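Local coordinates for protein allantoicase (Saccharomyces cerevisiae, PDB 1O59) that catalyses the hydrolysis of allantoate to (S)-ureidoglycolate and urea, allowing yeast to use purines as a secondary nitrogen source, at residues 28-36 with 213-221; 38-46 with 57-65. One frame throughout, in Å; residues are numbered along the deposited sequence.

Contact 1: residues 28-36 with 213-221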
ATOM      1  N   ILE A  28       8.919   5.923   5.747  1.00 57.08           N
ATOM      2  CA  ILE A  28       7.929   4.840   5.640  1.00 57.96           C
ATOM      3  C   ILE A  28       8.425   3.707   4.744  1.00 57.75           C
ATOM      4  O   ILE A  28       8.459   2.545   5.143  1.00 57.68           O
ATOM      5  CB  ILE A  28       6.572   5.433   5.147  1.00 57.81           C
ATOM      6  CG1 ILE A  28       5.996   6.374   6.215  1.00 58.40           C
ATOM      7  CG2 ILE A  28       5.590   4.361   4.810  1.00 58.48           C
ATOM      8  CD1 ILE A  28       5.822   5.736   7.635  1.00 59.40           C
ATOM      9  N   ILE A  29       8.880   4.081   3.562  1.00 58.58           N
ATOM     10  CA  ILE A  29       9.191   3.128   2.517  1.00 59.05           C
ATOM     11  C   ILE A  29      10.657   2.749   2.470  1.00 59.03           C
ATOM     12  O   ILE A  29      10.982   1.588   2.606  1.00 59.33           O
ATOM     13  CB  ILE A  29       8.747   3.698   1.173  1.00 59.13           C
ATOM     14  CG1 ILE A  29       7.240   3.919   1.178  1.00 59.35           C
ATOM     15  CG2 ILE A  29       9.111   2.753   0.049  1.00 60.79           C
ATOM     16  CD1 ILE A  29       6.762   4.897   0.106  1.00 59.53           C
ATOM     17  N   SER A  30      11.542   3.713   2.258  1.00 59.31           N
ATOM     18  CA  SER A  30      12.954   3.399   2.068  1.00 59.67           C
ATOM     19  C   SER A  30      13.536   2.827   3.337  1.00 59.87           C
ATOM     20  O   SER A  30      14.309   1.870   3.285  1.00 60.49           O
ATOM     21  CB  SER A  30      13.798   4.632   1.650  1.00 59.96           C
ATOM     22  OG  SER A  30      13.181   5.422   0.632  1.00 61.11           O
ATOM     23  N   LYS A  31      13.202   3.413   4.484  1.00 60.01           N
ATOM     24  CA  LYS A  31      13.807   2.958   5.740  1.00 59.94           C
ATOM     25  C   LYS A  31      13.054   1.776   6.327  1.00 59.57           C
ATOM     26  O   LYS A  31      13.654   0.782   6.717  1.00 59.60           O
ATOM     27  CB  LYS A  31      13.893   4.082   6.760  1.00 59.83           C
ATOM     28  CG  LYS A  31      14.900   5.149   6.389  1.00 60.88           C
ATOM     29  CD  LYS A  31      15.238   6.048   7.582  1.00 60.70           C
ATOM     30  CE  LYS A  31      15.531   7.474   7.130  1.00 61.65           C
ATOM     31  NZ  LYS A  31      16.325   8.225   8.140  1.00 61.56           N
ATOM     32  N   ASN A  32      11.737   1.870   6.390  1.00 59.19           N
ATOM     33  CA  ASN A  32      10.985   0.870   7.117  1.00 59.46           C
ATOM     34  C   ASN A  32      10.331  -0.162   6.208  1.00 59.30           C
ATOM     35  O   ASN A  32       9.695  -1.075   6.704  1.00 58.96           O
ATOM     36  CB  ASN A  32       9.948   1.537   8.047  1.00 59.94           C
ATOM     37  CG  ASN A  32      10.587   2.269   9.223  1.00 59.08           C
ATOM     38  OD1 ASN A  32      10.874   1.678  10.273  1.00 60.86           O
ATOM     39  ND2 ASN A  32      10.803   3.558   9.052  1.00 58.55           N
ATOM     40  N   LYS A  33      10.497  -0.015   4.895  1.00 59.26           N
ATOM     41  CA  LYS A  33      10.021  -0.998   3.918  1.00 59.33           C
ATOM     42  C   LYS A  33       8.523  -1.265   4.074  1.00 59.37           C
ATOM     43  O   LYS A  33       8.066  -2.409   3.946  1.00 59.88           O
ATOM     44  CB  LYS A  33      10.814  -2.315   4.038  1.00 59.48           C
ATOM     45  CG  LYS A  33      12.348  -2.154   4.208  1.00 59.46           C
ATOM     46  CD  LYS A  33      13.035  -1.351   3.071  1.00 60.00           C
ATOM     47  CE  LYS A  33      14.562  -1.204   3.321  1.00 60.31           C
ATOM     48  NZ  LYS A  33      15.304  -0.763   2.107  1.00 58.90           N
ATOM     49  N   ALA A  34       7.762  -0.215   4.340  1.00 59.01           N
ATOM     50  CA  ALA A  34       6.374  -0.376   4.710  1.00 59.17           C
ATOM     51  C   ALA A  34       5.409  -0.052   3.585  1.00 59.79           C
ATOM     52  O   ALA A  34       5.736   0.686   2.645  1.00 59.86           O
ATOM     53  CB  ALA A  34       6.067   0.486   5.881  1.00 59.31           C
ATOM     54  N   VAL A  35       4.197  -0.591   3.736  1.00 60.24           N
ATOM     55  CA  VAL A  35       3.083  -0.422   2.803  1.00 60.75           C
ATOM     56  C   VAL A  35       1.792  -0.206   3.595  1.00 60.72           C
ATOM     57  O   VAL A  35       1.750  -0.476   4.795  1.00 60.80           O
ATOM     58  CB  VAL A  35       2.918  -1.666   1.906  1.00 61.00           C
ATOM     59  CG1 VAL A  35       4.180  -1.907   1.057  1.00 61.41           C
ATOM     60  CG2 VAL A  35       2.584  -2.915   2.758  1.00 60.92           C
ATOM     61  N   ASP A  36       0.748   0.270   2.918  1.00 60.71           N
ATOM     62  CA  ASP A  36      -0.593   0.410   3.520  1.00 60.42           C
ATOM     63  C   ASP A  36      -1.278  -0.957   3.631  1.00 60.73           C
ATOM     64  O   ASP A  36      -1.919  -1.467   2.675  1.00 60.39           O
ATOM     65  CB  ASP A  36      -1.436   1.397   2.724  1.00 60.35           C
ATOM     66  CG  ASP A  36      -2.857   1.517   3.235  1.00 60.75           C
ATOM     67  OD1 ASP A  36      -3.084   1.206   4.437  1.00 61.75           O
ATOM     68  OD2 ASP A  36      -3.799   1.926   2.491  1.00 56.09           O
ATOM     69  N   VAL A 213       3.601  -8.312  -2.608  1.00 63.00           N
ATOM     70  CA  VAL A 213       3.499  -7.450  -1.475  1.00 63.27           C
ATOM     71  C   VAL A 213       3.298  -8.227  -0.169  1.00 63.23           C
ATOM     72  O   VAL A 213       3.854  -7.840   0.883  1.00 62.29           O
ATOM     73  CB  VAL A 213       2.398  -6.334  -1.667  1.00 63.57           C
ATOM     74  CG1 VAL A 213       0.979  -6.899  -1.764  1.00 63.33           C
ATOM     75  CG2 VAL A 213       2.490  -5.300  -0.519  1.00 63.51           C
ATOM     76  N   CYS A 214       2.524  -9.310  -0.238  1.00 62.58           N
ATOM     77  CA  CYS A 214       2.271 -10.126   0.933  1.00 63.05           C
ATOM     78  C   CYS A 214       3.465 -10.952   1.356  1.00 62.05           C
ATOM     79  O   CYS A 214       3.431 -11.584   2.401  1.00 61.11           O
ATOM     80  CB  CYS A 214       1.140 -11.102   0.679  1.00 64.17           C
ATOM     81  SG  CYS A 214      -0.388 -10.320   0.168  1.00 68.27           S
ATOM     82  N   ASN A 215       4.502 -10.968   0.533  1.00 61.22           N
ATOM     83  CA  ASN A 215       5.723 -11.637   0.905  1.00 61.01           C
ATOM     84  C   ASN A 215       6.820 -10.674   1.360  1.00 60.33           C
ATOM     85  O   ASN A 215       7.958 -11.059   1.485  1.00 58.92           O
ATOM     86  CB  ASN A 215       6.204 -12.523  -0.263  1.00 61.60           C
ATOM     87  CG  ASN A 215       5.350 -13.760  -0.445  1.00 60.18           C
ATOM     88  OD1 ASN A 215       4.761 -14.258   0.513  1.00 60.98           O
ATOM     89  ND2 ASN A 215       5.288 -14.265  -1.674  1.00 58.88           N
ATOM     90  N   GLY A 216       6.455  -9.424   1.608  1.00 60.63           N
ATOM     91  CA  GLY A 216       7.388  -8.419   2.109  1.00 60.36           C
ATOM     92  C   GLY A 216       8.078  -7.606   1.032  1.00 60.54           C
ATOM     93  O   GLY A 216       9.022  -6.896   1.330  1.00 60.64           O
ATOM     94  N   ALA A 217       7.643  -7.718  -0.221  1.00 61.12           N
ATOM     95  CA  ALA A 217       8.213  -6.918  -1.290  1.00 61.43           C
ATOM     96  C   ALA A 217       7.607  -5.521  -1.243  1.00 62.46           C
ATOM     97  O   ALA A 217       6.450  -5.350  -0.869  1.00 61.79           O
ATOM     98  CB  ALA A 217       7.943  -7.544  -2.617  1.00 61.61           C
ATOM     99  N   VAL A 218       8.406  -4.532  -1.632  1.00 63.79           N
ATOM    100  CA  VAL A 218       8.037  -3.129  -1.544  1.00 64.61           C
ATOM    101  C   VAL A 218       8.675  -2.336  -2.714  1.00 65.57           C
ATOM    102  O   VAL A 218       9.840  -2.521  -3.050  1.00 65.55           O
ATOM    103  CB  VAL A 218       8.399  -2.548  -0.130  1.00 64.26           C
ATOM    104  CG1 VAL A 218       9.854  -2.428   0.038  1.00 65.90           C
ATOM    105  CG2 VAL A 218       7.786  -1.199   0.095  1.00 64.71           C
ATOM    106  N   ALA A 219       7.871  -1.488  -3.359  1.00 66.86           N
ATOM    107  CA  ALA A 219       8.343  -0.629  -4.434  1.00 67.41           C
ATOM    108  C   ALA A 219       9.065   0.567  -3.818  1.00 68.05           C
ATOM    109  O   ALA A 219       8.502   1.294  -3.011  1.00 67.67           O
ATOM    110  CB  ALA A 219       7.169  -0.167  -5.292  1.00 67.63           C
ATOM    111  N   LEU A 220      10.311   0.763  -4.213  1.00 68.89           N
ATOM    112  CA  LEU A 220      11.176   1.719  -3.565  1.00 70.28           C
ATOM    113  C   LEU A 220      11.350   3.039  -4.283  1.00 70.93           C
ATOM    114  O   LEU A 220      11.357   4.075  -3.631  1.00 71.90           O
ATOM    115  CB  LEU A 220      12.568   1.103  -3.323  1.00 70.53           C
ATOM    116  CG  LEU A 220      12.616   0.162  -2.119  1.00 71.34           C
ATOM    117  CD1 LEU A 220      14.039  -0.220  -1.874  1.00 71.34           C
ATOM    118  CD2 LEU A 220      12.002   0.783  -0.853  1.00 71.83           C
ATOM    119  N   LYS A 221      11.560   3.001  -5.592  1.00 71.52           N
ATOM    120  CA  LYS A 221      11.968   4.180  -6.359  1.00 72.29           C
ATOM    121  C   LYS A 221      11.451   4.046  -7.761  1.00 71.19           C
ATOM    122  O   LYS A 221      11.299   2.946  -8.260  1.00 70.73           O
ATOM    123  CB  LYS A 221      13.493   4.349  -6.375  1.00 72.23           C
ATOM    124  CG  LYS A 221      14.027   5.023  -5.114  1.00 74.62           C
ATOM    125  CD  LYS A 221      15.223   5.992  -5.337  1.00 74.78           C
ATOM    126  CE  LYS A 221      15.395   6.943  -4.085  1.00 75.49           C
ATOM    127  NZ  LYS A 221      16.407   8.076  -4.212  1.00 76.50           N
TER

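Contact 2: residues 38-46 with 57-65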
ATOM      1  N   ILE A  38      -3.783  -1.927   5.337  1.00 61.12           N
ATOM      2  CA  ILE A  38      -5.249  -1.927   5.434  1.00 61.41           C
ATOM      3  C   ILE A  38      -5.964  -1.465   4.169  1.00 61.63           C
ATOM      4  O   ILE A  38      -7.201  -1.478   4.134  1.00 61.74           O
ATOM      5  CB  ILE A  38      -5.760  -1.091   6.623  1.00 61.29           C
ATOM      6  CG1 ILE A  38      -5.426   0.396   6.441  1.00 62.15           C
ATOM      7  CG2 ILE A  38      -5.182  -1.641   7.904  1.00 63.28           C
ATOM      8  CD1 ILE A  38      -5.844   1.279   7.591  1.00 61.00           C
ATOM      9  N   GLY A  39      -5.204  -1.050   3.153  1.00 61.65           N
ATOM     10  CA  GLY A  39      -5.787  -0.659   1.868  1.00 61.21           C
ATOM     11  C   GLY A  39      -6.584  -1.803   1.266  1.00 60.98           C
ATOM     12  O   GLY A  39      -6.131  -2.943   1.300  1.00 60.37           O
ATOM     13  N   SER A  40      -7.762  -1.484   0.718  1.00 60.83           N
ATOM     14  CA  SER A  40      -8.605  -2.456   0.023  1.00 60.81           C
ATOM     15  C   SER A  40      -7.938  -3.105  -1.188  1.00 61.04           C
ATOM     16  O   SER A  40      -8.292  -4.220  -1.581  1.00 60.85           O
ATOM     17  CB  SER A  40      -9.882  -1.789  -0.439  1.00 60.58           C
ATOM     18  OG  SER A  40      -9.600  -0.806  -1.398  1.00 60.40           O
ATOM     19  N   LYS A  41      -6.988  -2.392  -1.778  1.00 61.82           N
ATOM     20  CA  LYS A  41      -6.286  -2.857  -2.975  1.00 62.37           C
ATOM     21  C   LYS A  41      -5.301  -3.989  -2.724  1.00 62.78           C
ATOM     22  O   LYS A  41      -4.865  -4.607  -3.698  1.00 62.64           O
ATOM     23  CB  LYS A  41      -5.566  -1.715  -3.687  1.00 62.15           C
ATOM     24  CG  LYS A  41      -4.307  -1.192  -3.001  1.00 62.06           C
ATOM     25  CD  LYS A  41      -3.768  -0.025  -3.833  1.00 62.48           C
ATOM     26  CE  LYS A  41      -2.415   0.448  -3.411  1.00 63.60           C
ATOM     27  NZ  LYS A  41      -2.032   1.605  -4.290  1.00 63.75           N
ATOM     28  N   LEU A  42      -4.935  -4.251  -1.462  1.00 62.78           N
ATOM     29  CA  LEU A  42      -4.254  -5.502  -1.150  1.00 63.30           C
ATOM     30  C   LEU A  42      -5.099  -6.394  -0.249  1.00 63.15           C
ATOM     31  O   LEU A  42      -4.624  -7.372   0.300  1.00 63.18           O
ATOM     32  CB  LEU A  42      -2.824  -5.298  -0.607  1.00 63.59           C
ATOM     33  CG  LEU A  42      -2.536  -4.388   0.580  1.00 65.23           C
ATOM     34  CD1 LEU A  42      -3.153  -4.940   1.884  1.00 66.87           C
ATOM     35  CD2 LEU A  42      -1.027  -4.153   0.734  1.00 63.17           C
ATOM     36  N   GLY A  43      -6.369  -6.074  -0.147  1.00 63.39           N
ATOM     37  CA  GLY A  43      -7.327  -6.967   0.470  1.00 63.94           C
ATOM     38  C   GLY A  43      -7.743  -6.587   1.876  1.00 64.04           C
ATOM     39  O   GLY A  43      -8.337  -7.407   2.579  1.00 63.92           O
ATOM     40  N   GLY A  44      -7.436  -5.358   2.284  1.00 63.65           N
ATOM     41  CA  GLY A  44      -7.941  -4.824   3.540  1.00 64.25           C
ATOM     42  C   GLY A  44      -9.464  -4.839   3.584  1.00 64.64           C
ATOM     43  O   GLY A  44     -10.115  -4.575   2.566  1.00 65.50           O
ATOM     44  N   GLN A  45     -10.027  -5.144   4.750  1.00 64.51           N
ATOM     45  CA  GLN A  45     -11.464  -5.315   4.910  1.00 65.30           C
ATOM     46  C   GLN A  45     -11.987  -4.690   6.177  1.00 64.58           C
ATOM     47  O   GLN A  45     -11.444  -4.927   7.265  1.00 64.29           O
ATOM     48  CB  GLN A  45     -11.808  -6.791   5.003  1.00 65.57           C
ATOM     49  CG  GLN A  45     -12.277  -7.424   3.722  1.00 70.15           C
ATOM     50  CD  GLN A  45     -11.921  -8.916   3.679  1.00 76.06           C
ATOM     51  OE1 GLN A  45     -11.990  -9.618   4.715  1.00 77.61           O
ATOM     52  NE2 GLN A  45     -11.509  -9.399   2.493  1.00 79.68           N
ATOM     53  N   VAL A  46     -13.084  -3.960   6.041  1.00 63.53           N
ATOM     54  CA  VAL A  46     -13.801  -3.490   7.200  1.00 63.22           C
ATOM     55  C   VAL A  46     -14.624  -4.629   7.783  1.00 62.22           C
ATOM     56  O   VAL A  46     -15.519  -5.162   7.144  1.00 62.89           O
ATOM     57  CB  VAL A  46     -14.680  -2.260   6.890  1.00 63.05           C
ATOM     58  CG1 VAL A  46     -15.432  -1.837   8.127  1.00 63.18           C
ATOM     59  CG2 VAL A  46     -13.806  -1.097   6.384  1.00 63.87           C
ATOM     60  N   ALA A  57     -17.954   3.532   6.416  1.00 64.15           N
ATOM     61  CA  ALA A  57     -16.623   3.191   6.892  1.00 64.46           C
ATOM     62  C   ALA A  57     -15.736   2.623   5.803  1.00 65.02           C
ATOM     63  O   ALA A  57     -14.548   2.840   5.777  1.00 64.85           O
ATOM     64  CB  ALA A  57     -16.749   2.195   8.035  1.00 64.90           C
ATOM     65  N   GLU A  58     -16.331   1.901   4.882  1.00 66.55           N
ATOM     66  CA  GLU A  58     -15.592   1.260   3.790  1.00 67.95           C
ATOM     67  C   GLU A  58     -14.818   2.236   2.917  1.00 66.30           C
ATOM     68  O   GLU A  58     -13.831   1.838   2.262  1.00 66.69           O
ATOM     69  CB  GLU A  58     -16.562   0.490   2.893  1.00 67.88           C
ATOM     70  CG  GLU A  58     -16.052  -0.869   2.518  1.00 71.65           C
ATOM     71  CD  GLU A  58     -16.935  -1.548   1.494  1.00 73.36           C
ATOM     72  OE1 GLU A  58     -18.210  -1.497   1.667  1.00 81.13           O
ATOM     73  OE2 GLU A  58     -16.344  -2.145   0.532  1.00 78.87           O
ATOM     74  N   ASN A  59     -15.276   3.490   2.884  1.00 64.47           N
ATOM     75  CA  ASN A  59     -14.584   4.526   2.117  1.00 63.09           C
ATOM     76  C   ASN A  59     -13.166   4.785   2.597  1.00 62.12           C
ATOM     77  O   ASN A  59     -12.305   5.135   1.795  1.00 62.58           O
ATOM     78  CB  ASN A  59     -15.369   5.838   2.093  1.00 62.56           C
ATOM     79  CG  ASN A  59     -16.670   5.741   1.310  1.00 61.03           C
ATOM     80  OD1 ASN A  59     -17.719   6.180   1.785  1.00 62.09           O
ATOM     81  ND2 ASN A  59     -16.614   5.159   0.129  1.00 57.10           N
ATOM     82  N   LEU A  60     -12.914   4.564   3.883  1.00 61.07           N
ATOM     83  CA  LEU A  60     -11.616   4.897   4.505  1.00 59.96           C
ATOM     84  C   LEU A  60     -10.431   4.248   3.852  1.00 59.39           C
ATOM     85  O   LEU A  60      -9.349   4.833   3.865  1.00 58.89           O
ATOM     86  CB  LEU A  60     -11.594   4.468   5.965  1.00 59.55           C
ATOM     87  CG  LEU A  60     -12.574   5.137   6.909  1.00 60.24           C
ATOM     88  CD1 LEU A  60     -12.611   4.412   8.234  1.00 60.91           C
ATOM     89  CD2 LEU A  60     -12.191   6.574   7.133  1.00 61.56           C
ATOM     90  N   ILE A  61     -10.616   3.033   3.319  1.00 59.55           N
ATOM     91  CA  ILE A  61      -9.485   2.233   2.791  1.00 59.75           C
ATOM     92  C   ILE A  61      -9.417   2.135   1.274  1.00 60.60           C
ATOM     93  O   ILE A  61      -8.561   1.390   0.727  1.00 60.59           O
ATOM     94  CB  ILE A  61      -9.445   0.813   3.377  1.00 59.55           C
ATOM     95  CG1 ILE A  61     -10.744   0.056   3.130  1.00 59.78           C
ATOM     96  CG2 ILE A  61      -9.173   0.847   4.875  1.00 59.99           C
ATOM     97  CD1 ILE A  61     -10.628  -1.434   3.511  1.00 60.27           C
ATOM     98  N   GLN A  62     -10.284   2.895   0.588  1.00 60.74           N
ATOM     99  CA  GLN A  62     -10.297   2.869  -0.877  1.00 61.14           C
ATOM    100  C   GLN A  62      -9.002   3.475  -1.447  1.00 62.23           C
ATOM    101  O   GLN A  62      -8.444   4.419  -0.910  1.00 61.94           O
ATOM    102  CB  GLN A  62     -11.559   3.562  -1.457  1.00 60.31           C
ATOM    103  CG  GLN A  62     -12.863   2.879  -1.031  1.00 59.79           C
ATOM    104  CD  GLN A  62     -12.883   1.358  -1.377  1.00 61.44           C
ATOM    105  OE1 GLN A  62     -12.705   0.978  -2.557  1.00 62.02           O
ATOM    106  NE2 GLN A  62     -13.060   0.506  -0.358  1.00 59.01           N
ATOM    107  N   PRO A  63      -8.544   2.931  -2.558  1.00 63.54           N
ATOM    108  CA  PRO A  63      -7.295   3.375  -3.184  1.00 64.37           C
ATOM    109  C   PRO A  63      -7.297   4.802  -3.748  1.00 65.03           C
ATOM    110  O   PRO A  63      -6.229   5.413  -3.914  1.00 64.68           O
ATOM    111  CB  PRO A  63      -7.112   2.376  -4.328  1.00 64.40           C
ATOM    112  CG  PRO A  63      -8.420   1.748  -4.530  1.00 63.64           C
ATOM    113  CD  PRO A  63      -9.191   1.839  -3.297  1.00 63.05           C
ATOM    114  N   THR A  64      -8.483   5.305  -4.048  1.00 65.61           N
ATOM    115  CA  THR A  64      -8.653   6.596  -4.694  1.00 66.87           C
ATOM    116  C   THR A  64      -8.411   7.727  -3.706  1.00 67.37           C
ATOM    117  O   THR A  64      -8.496   7.550  -2.488  1.00 67.38           O
ATOM    118  CB  THR A  64     -10.088   6.712  -5.194  1.00 66.94           C
ATOM    119  OG1 THR A  64     -10.972   6.279  -4.155  1.00 68.35           O
ATOM    120  CG2 THR A  64     -10.389   5.711  -6.282  1.00 67.55           C
ATOM    121  N   ALA A  65      -8.111   8.898  -4.230  1.00 68.09           N
ATOM    122  CA  ALA A  65      -8.083  10.086  -3.393  1.00 68.98           C
ATOM    123  C   ALA A  65      -9.520  10.515  -3.278  1.00 69.27           C
ATOM    124  O   ALA A  65     -10.292  10.277  -4.210  1.00 70.14           O
ATOM    125  CB  ALA A  65      -7.215  11.198  -4.004  1.00 68.68           C
TER
HETATM  126  O   HOH W   1      -6.467   0.708  -1.175  1.00 32.57           O
HETATM  127  O   HOH W   2      -3.749   4.281  -2.908  1.00 53.58           O

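Contact 1: residues 28-36 with 213-221
The ammonium group of Lys33 is held by Gln263 OE1 from strand 258-263 and, weakly, by Ser30 O at 3.1 Å from NZ. Bent at chi2 (-57°), the lysine chain turns back along the end of helix 21-31, leaving NZ close to the Leu220 CD1 methyl. No hydrogen bond joins the two segments, and aliphatic groups, the Lys33 chain among them, carry the contact. Ile29 CG2 rests 3.6 Å from Leu220 CD2, the two side chains lying alongside one another but pointing opposite ways, and Ile29 CG2 also meets Ala219 O at 3.4 Å. Val218 points toward the turn that follows the helix: CG1 lies 4.1 Å from Lys33 CB, while CG2, anti to the backbone N, reaches Val35 CG1 at 3.8 Å. Cut back to an alanine, Val218 would probably leave Lys33 CB and Val35 CG1 without its methyls and open a gap between them and strand 218-222. Val213 CG2 closes the row, 4.1 Å from Val35 CG2. A classic beta bulge sets Leu220 and Lys221 together opposite Val261, within strand 218-222 at the edge of a five-stranded antiparallel sheet; the contact joins two beta-sheet halves of the two-repeat allantoicase fold.

Contact 2: residues 38-46 with 57-65
Ile61 drives its side chain into the turn formed by Ile38 to Gly44 and crosses Ile38 at a slant. With CG1 between its backbone N and carbonyl carbon (chi1 57°), CD1 reaches Gly44 O at 3.3 Å, while CG2 presses on Ile38 O at 3.1 Å. The carbonyl oxygen of Ile61 takes a nearly straight bond from Ser40 N (3.0 Å, 173° at the hydrogen) and another from water 1, which also accepts from Lys41 N. Ser40 OG, likewise placed (chi1 65°), lies 3.3 Å from Pro63 CD. Within the turn, Gly39 O takes bonds from Leu42 N and Gly44 N, one above and one below its carbonyl plane. This packing lies by strand 45-49, an edge strand of a five-stranded antiparallel sheet in the first allantoicase repeat, with Ile38 reaching Phe190 and Leu192 of strand 186-196. Val46 sets CG2 3.9 Å from Glu58 CA and CG1 4.2 Å from Ala57 CB. Gln62 folds back, NE2 bonding Glu58 O at 3.0 Å, almost in the amide plane. The extended Lys41 chain passes alongside the Pro63 ring, pointing the other way, with Lys41 CD 4.1 Å from Pro63 CB; NZ goes on to Asn232 and a salt bridge with Asp231.

Both contacts are partly buried, but they do different work. Contact 1 spans 177 residues of sequence and brings two halves of the chain together through methyl packing with no hydrogen bond across; contact 2 is local, folded within the first half, and mixes the buried Ile61 side chain with a backbone bond and bridging waters. All the touching residues of contact 1 are at least partly covered, whereas Pro63 and Glu58 of contact 2 are exposed. Strands 218-222 and 45-49 occupy the same edge position in two sheets of equal strand order. The contacts meet at Leu42, whose CD2 packs against Val213 CG2 at 3.9 Å, and both lean on strand 186-196.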